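Local coordinates for protein N-acetyltransferase (Staphylococcus aureus subsp. aureus, PDB 4LUA) that probably transfers an acetyl group from acetyl-coenzyme A to an amine, as other GNAT-family N-acetyltransferases do, at residues A147-I150 against G151-Y154; N125-G128 against A129-Y133. One frame throughout, in Å; residues are numbered along the deposited sequence.

Contact 1: residues A147-I150 against G151-Y154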
ATOM      1  N   ALA A 147     -11.984 -10.499   6.424  1.00 23.06           N
ATOM      2  CA  ALA A 147     -11.912  -9.612   5.272  1.00 22.11           C
ATOM      3  C   ALA A 147     -10.809 -10.049   4.352  1.00 24.96           C
ATOM      4  O   ALA A 147     -10.847  -9.740   3.153  1.00 29.54           O
ATOM      5  CB  ALA A 147     -11.676  -8.184   5.731  1.00 24.01           C
ATOM      6  N   ILE A 148      -9.795 -10.731   4.898  1.00 21.37           N
ATOM      7  CA  ILE A 148      -8.709 -11.145   4.019  1.00 23.34           C
ATOM      8  C   ILE A 148      -8.251 -12.542   4.400  1.00 27.59           C
ATOM      9  O   ILE A 148      -8.279 -12.892   5.575  1.00 22.24           O
ATOM     10  CB  ILE A 148      -7.535 -10.132   4.083  1.00 22.68           C
ATOM     11  CG1 ILE A 148      -6.440 -10.502   3.110  1.00 25.18           C
ATOM     12  CG2 ILE A 148      -6.890 -10.101   5.471  1.00 24.15           C
ATOM     13  CD1 ILE A 148      -5.390  -9.327   2.914  1.00 35.53           C
ATOM     14  N   LYS A 149      -7.847 -13.341   3.420  1.00 24.49           N
ATOM     15  CA  LYS A 149      -7.289 -14.655   3.736  1.00 24.94           C
ATOM     16  C   LYS A 149      -5.827 -14.674   3.333  1.00 24.66           C
ATOM     17  O   LYS A 149      -5.499 -14.479   2.144  1.00 26.62           O
ATOM     18  CB  LYS A 149      -8.034 -15.750   2.960  1.00 27.16           C
ATOM     19  CG  LYS A 149      -7.672 -17.156   3.372  1.00 32.81           C
ATOM     20  CD  LYS A 149      -8.546 -18.175   2.611  1.00 41.83           C
ATOM     21  CE  LYS A 149      -8.304 -19.573   3.122  1.00 48.22           C
ATOM     22  NZ  LYS A 149      -8.901 -20.591   2.225  1.00 53.45           N
ATOM     23  N   ILE A 150      -4.937 -14.922   4.294  1.00 25.32           N
ATOM     24  CA  ILE A 150      -3.501 -14.924   4.027  1.00 24.96           C
ATOM     25  C   ILE A 150      -3.018 -16.329   4.203  1.00 29.97           C
ATOM     26  O   ILE A 150      -2.925 -16.837   5.322  1.00 32.22           O
ATOM     27  CB  ILE A 150      -2.772 -13.938   4.968  1.00 32.31           C
ATOM     28  CG1 ILE A 150      -3.296 -12.514   4.725  1.00 33.76           C
ATOM     29  CG2 ILE A 150      -1.244 -14.020   4.781  1.00 29.75           C
ATOM     30  CD1 ILE A 150      -2.930 -11.455   5.843  1.00 34.78           C
ATOM     31  N   GLY A 151      -2.739 -16.986   3.077  1.00 30.10           N
ATOM     32  CA  GLY A 151      -2.405 -18.392   3.081  1.00 31.59           C
ATOM     33  C   GLY A 151      -3.674 -19.113   3.446  1.00 38.39           C
ATOM     34  O   GLY A 151      -4.670 -18.974   2.739  1.00 35.35           O
ATOM     35  N   ASN A 152      -3.654 -19.837   4.567  1.00 38.28           N
ATOM     36  CA  ASN A 152      -4.847 -20.480   5.066  1.00 36.74           C
ATOM     37  C   ASN A 152      -5.364 -19.807   6.353  1.00 35.48           C
ATOM     38  O   ASN A 152      -6.008 -20.448   7.175  1.00 38.82           O
ATOM     39  CB  ASN A 152      -4.574 -21.963   5.342  1.00 41.78           C
ATOM     40  CG  ASN A 152      -5.854 -22.761   5.501  1.00 54.93           C
ATOM     41  OD1 ASN A 152      -6.926 -22.321   5.046  1.00 56.75           O
ATOM     42  ND2 ASN A 152      -5.769 -23.913   6.177  1.00 55.81           N
ATOM     43  N   THR A 153      -5.054 -18.539   6.553  1.00 32.70           N
ATOM     44  CA  THR A 153      -5.360 -17.872   7.812  1.00 32.15           C
ATOM     45  C   THR A 153      -6.170 -16.595   7.517  1.00 29.14           C
ATOM     46  O   THR A 153      -5.661 -15.654   6.846  1.00 27.03           O
ATOM     47  CB  THR A 153      -4.033 -17.466   8.547  1.00 31.96           C
ATOM     48  OG1 THR A 153      -3.221 -18.641   8.807  1.00 33.29           O
ATOM     49  CG2 THR A 153      -4.356 -16.724   9.880  1.00 35.96           C
ATOM     50  N   TYR A 154      -7.417 -16.554   7.997  1.00 29.79           N
ATOM     51  CA  TYR A 154      -8.241 -15.345   7.849  1.00 30.32           C
ATOM     52  C   TYR A 154      -7.899 -14.280   8.867  1.00 28.64           C
ATOM     53  O   TYR A 154      -7.569 -14.593  10.045  1.00 28.59           O
ATOM     54  CB  TYR A 154      -9.724 -15.669   8.079  1.00 35.90           C
ATOM     55  CG  TYR A 154     -10.413 -16.370   6.937  1.00 37.98           C
ATOM     56  CD1 TYR A 154     -10.658 -17.744   6.989  1.00 45.20           C
ATOM     57  CD2 TYR A 154     -10.831 -15.659   5.814  1.00 36.36           C
ATOM     58  CE1 TYR A 154     -11.281 -18.388   5.952  1.00 46.90           C
ATOM     59  CE2 TYR A 154     -11.465 -16.316   4.763  1.00 45.82           C
ATOM     60  CZ  TYR A 154     -11.677 -17.672   4.840  1.00 49.94           C
ATOM     61  OH  TYR A 154     -12.304 -18.328   3.800  1.00 58.92           O
TER
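A beta hairpin with a two-residue loop, a type II' turn from Ile150 to Thr153, has Gly151 and Asn152 at its corners. The two closing residues form an antiparallel hydrogen-bonded pair. Ile150 N gives a nearly straight bond to Thr153 O at 2.8 Å, whereas the return bond, from Thr153 N to Ile150 O at 3.0 Å, is more bent, with 145° at the hydrogen. Gly151 occupies the first corner with a positive phi of 69°, a conformation that favours glycine.

One step back, Lys149 and Tyr154 make a non-hydrogen-bonded pair whose side chains share a face of the hairpin. With CG anti to the backbone N (chi1 -171°) and every later bond extended, the lysine runs across one face of the tyrosine ring: its CG lies 4.2 Å from the ring centroid, close to the normal, in a CH-pi contact, and CD comes to 3.9 Å from CZ of Tyr154. Farther out, the lysine lies alongside Asn152, its CE 3.6 Å from the asparagine OD1. On the backbone, Tyr154 CA approaches Ile148 O at 3.3 Å in a CA-H...O contact.

Ile150 and Thr153 face the other way, where both touch Tyr35 in a loop. The hairpin links strand 139-150 to strand 153-163, the middle strand of a three-stranded antiparallel sheet, and farther back along strand 139-150, Ala147 and Ile148 both face Phe155 in a classic beta bulge.

Contact 2: residues N125-G128 against A129-Y133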
ATOM      1  N   ASN A 125      -5.656  -5.960  14.563  1.00 17.68           N
ATOM      2  CA  ASN A 125      -4.885  -5.618  15.765  1.00 16.99           C
ATOM      3  C   ASN A 125      -3.618  -4.850  15.396  1.00 16.80           C
ATOM      4  O   ASN A 125      -2.815  -4.553  16.297  1.00 17.09           O
ATOM      5  CB  ASN A 125      -4.543  -6.892  16.517  1.00 18.76           C
ATOM      6  CG  ASN A 125      -3.729  -7.860  15.655  1.00 24.22           C
ATOM      7  OD1 ASN A 125      -3.751  -7.804  14.403  1.00 28.69           O
ATOM      8  ND2 ASN A 125      -3.014  -8.781  16.330  1.00 30.17           N
ATOM      9  N   ASN A 126      -3.475  -4.444  14.133  1.00 14.32           N
ATOM     10  CA  ASN A 126      -2.311  -3.639  13.726  1.00 12.66           C
ATOM     11  C   ASN A 126      -2.562  -2.153  14.046  1.00 15.39           C
ATOM     12  O   ASN A 126      -2.812  -1.320  13.153  1.00 14.27           O
ATOM     13  CB  ASN A 126      -1.956  -3.862  12.249  1.00 12.35           C
ATOM     14  CG  ASN A 126      -0.636  -3.279  11.874  1.00 13.02           C
ATOM     15  OD1 ASN A 126      -0.085  -2.370  12.572  1.00 13.83           O
ATOM     16  ND2 ASN A 126      -0.109  -3.734  10.729  1.00 13.68           N
ATOM     17  N   ILE A 127      -2.437  -1.813  15.337  1.00 14.49           N
ATOM     18  CA  ILE A 127      -2.714  -0.426  15.765  1.00 13.85           C
ATOM     19  C   ILE A 127      -1.626   0.508  15.291  1.00 14.67           C
ATOM     20  O   ILE A 127      -1.890   1.712  15.060  1.00 13.65           O
ATOM     21  CB  ILE A 127      -2.922  -0.376  17.284  1.00 15.34           C
ATOM     22  CG1 ILE A 127      -3.342   1.021  17.813  1.00 17.73           C
ATOM     23  CG2 ILE A 127      -1.594  -0.750  18.013  1.00 15.97           C
ATOM     24  CD1 ILE A 127      -4.714   1.386  17.306  1.00 18.52           C
ATOM     25  N   GLY A 128      -0.387   0.019  15.088  1.00 13.18           N
ATOM     26  CA  GLY A 128       0.632   0.884  14.532  1.00 13.16           C
ATOM     27  C   GLY A 128       0.209   1.461  13.182  1.00 12.75           C
ATOM     28  O   GLY A 128       0.378   2.672  12.886  1.00 13.01           O
ATOM     29  N   ALA A 129      -0.291   0.562  12.303  1.00 11.23           N
ATOM     30  CA  ALA A 129      -0.684   1.020  10.975  1.00 12.16           C
ATOM     31  C   ALA A 129      -1.939   1.898  11.062  1.00 12.65           C
ATOM     32  O   ALA A 129      -2.053   2.905  10.291  1.00 12.77           O
ATOM     33  CB  ALA A 129      -0.943  -0.205  10.053  1.00 12.70           C
ATOM     34  N   LYS A 130      -2.883   1.561  11.956  1.00 11.76           N
ATOM     35  CA  LYS A 130      -4.106   2.374  12.059  1.00 12.17           C
ATOM     36  C   LYS A 130      -3.767   3.793  12.552  1.00 14.43           C
ATOM     37  O   LYS A 130      -4.254   4.785  11.983  1.00 14.44           O
ATOM     38  CB  LYS A 130      -5.115   1.684  13.009  1.00 14.60           C
ATOM     39  CG  LYS A 130      -6.547   2.252  12.904  1.00 23.40           C
ATOM     40  CD  LYS A 130      -7.585   1.364  13.643  1.00 29.32           C
ATOM     41  CE  LYS A 130      -8.126   2.062  14.906  1.00 45.16           C
ATOM     42  NZ  LYS A 130      -8.508   1.027  15.969  1.00 49.99           N
ATOM     43  N   VAL A 131      -2.906   3.924  13.583  1.00 13.07           N
ATOM     44  CA  VAL A 131      -2.513   5.249  14.050  1.00 14.01           C
ATOM     45  C   VAL A 131      -1.736   6.050  12.995  1.00 13.65           C
ATOM     46  O   VAL A 131      -1.935   7.262  12.844  1.00 14.65           O
ATOM     47  CB  VAL A 131      -1.700   5.118  15.368  1.00 14.94           C
ATOM     48  CG1 VAL A 131      -0.975   6.438  15.705  1.00 16.72           C
ATOM     49  CG2 VAL A 131      -2.670   4.722  16.480  1.00 16.18           C
ATOM     50  N   PHE A 132      -0.883   5.340  12.239  1.00 12.73           N
ATOM     51  CA  PHE A 132      -0.139   5.972  11.159  1.00 14.58           C
ATOM     52  C   PHE A 132      -1.140   6.590  10.144  1.00 12.94           C
ATOM     53  O   PHE A 132      -0.997   7.758   9.742  1.00 14.60           O
ATOM     54  CB  PHE A 132       0.746   4.893  10.515  1.00 14.36           C
ATOM     55  CG  PHE A 132       1.259   5.257   9.161  1.00 11.55           C
ATOM     56  CD1 PHE A 132       0.507   4.936   7.991  1.00 13.76           C
ATOM     57  CD2 PHE A 132       2.509   5.870   9.027  1.00 16.83           C
ATOM     58  CE1 PHE A 132       1.037   5.304   6.712  1.00 12.65           C
ATOM     59  CE2 PHE A 132       3.028   6.155   7.744  1.00 18.99           C
ATOM     60  CZ  PHE A 132       2.271   5.914   6.622  1.00 14.38           C
ATOM     61  N   TYR A 133      -2.150   5.809   9.760  1.00 14.31           N
ATOM     62  CA  TYR A 133      -3.092   6.336   8.771  1.00 14.40           C
ATOM     63  C   TYR A 133      -3.985   7.402   9.314  1.00 15.77           C
ATOM     64  O   TYR A 133      -4.330   8.374   8.614  1.00 14.41           O
ATOM     65  CB  TYR A 133      -3.972   5.190   8.224  1.00 11.85           C
ATOM     66  CG  TYR A 133      -3.381   4.598   6.961  1.00 11.97           C
ATOM     67  CD1 TYR A 133      -3.569   5.272   5.766  1.00 14.58           C
ATOM     68  CD2 TYR A 133      -2.723   3.363   6.950  1.00 12.95           C
ATOM     69  CE1 TYR A 133      -3.079   4.770   4.568  1.00 13.16           C
ATOM     70  CE2 TYR A 133      -2.235   2.855   5.741  1.00 13.99           C
ATOM     71  CZ  TYR A 133      -2.462   3.580   4.584  1.00 16.14           C
ATOM     72  OH  TYR A 133      -2.034   3.054   3.382  1.00 19.70           O
TER
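Asn126 reaches over the first turn of helix 127-135 and meets Ala129 with its whole amide. From CB, the chain leaves with CG anti to the backbone N (chi1 -169°), which turns the amide toward the helix start and brings CG to 3.6 Å from CB of Ala129. At the tip, OD1 accepts from Ala129 N at 3.0 Å; this donor stands 51° out of the amide carbonyl plane. The same oxygen also bonds a glycerol molecule, probably from the crystallisation liquor. ND2 rests 3.7 Å from the Ala129 CB and donates to Gln31 O and, weakly, to Phe29 O. Both ends of the amide are therefore engaged, which should restrain its rotation.

The asparagine's backbone O takes the next amide, Lys130 N, at 3.1 Å. The regular helical series follows, from Val131 N to Ile127 O and from Phe132 N to Gly128 O. On the outer side, CG1 of Ile127 packs against CG2 of Val131 at 4.0 Å, one turn on, while the buried side chains of Phe132 and Tyr133 touch helix 96-112.

Asn126 sits at the N-cap, and its bond from the amide three residues on is the capping bond typical of that position, here opening the helix after strand 117-123 of the GNAT fold.

Both contacts are local worked examples of how a chain starts or reverses an element of secondary structure, and both belong to the GNAT domain. Contact 2 comes first, capping helix 127-135; that helix leads directly into strand 139-150, at whose far end contact 1 turns the chain back into strand 153-163. Their centres are 19 Å apart and their nearest atoms about 9 Å apart, so they do not touch. They share surroundings: Lys130 and Tyr133 touch strand 153-163, and Gln31 meets both Asn126 and Ile148. This part of the fold is thus built in series: a capped, partly buried helix packed against the three-stranded sheet, then the surface turn that ends its edge strand.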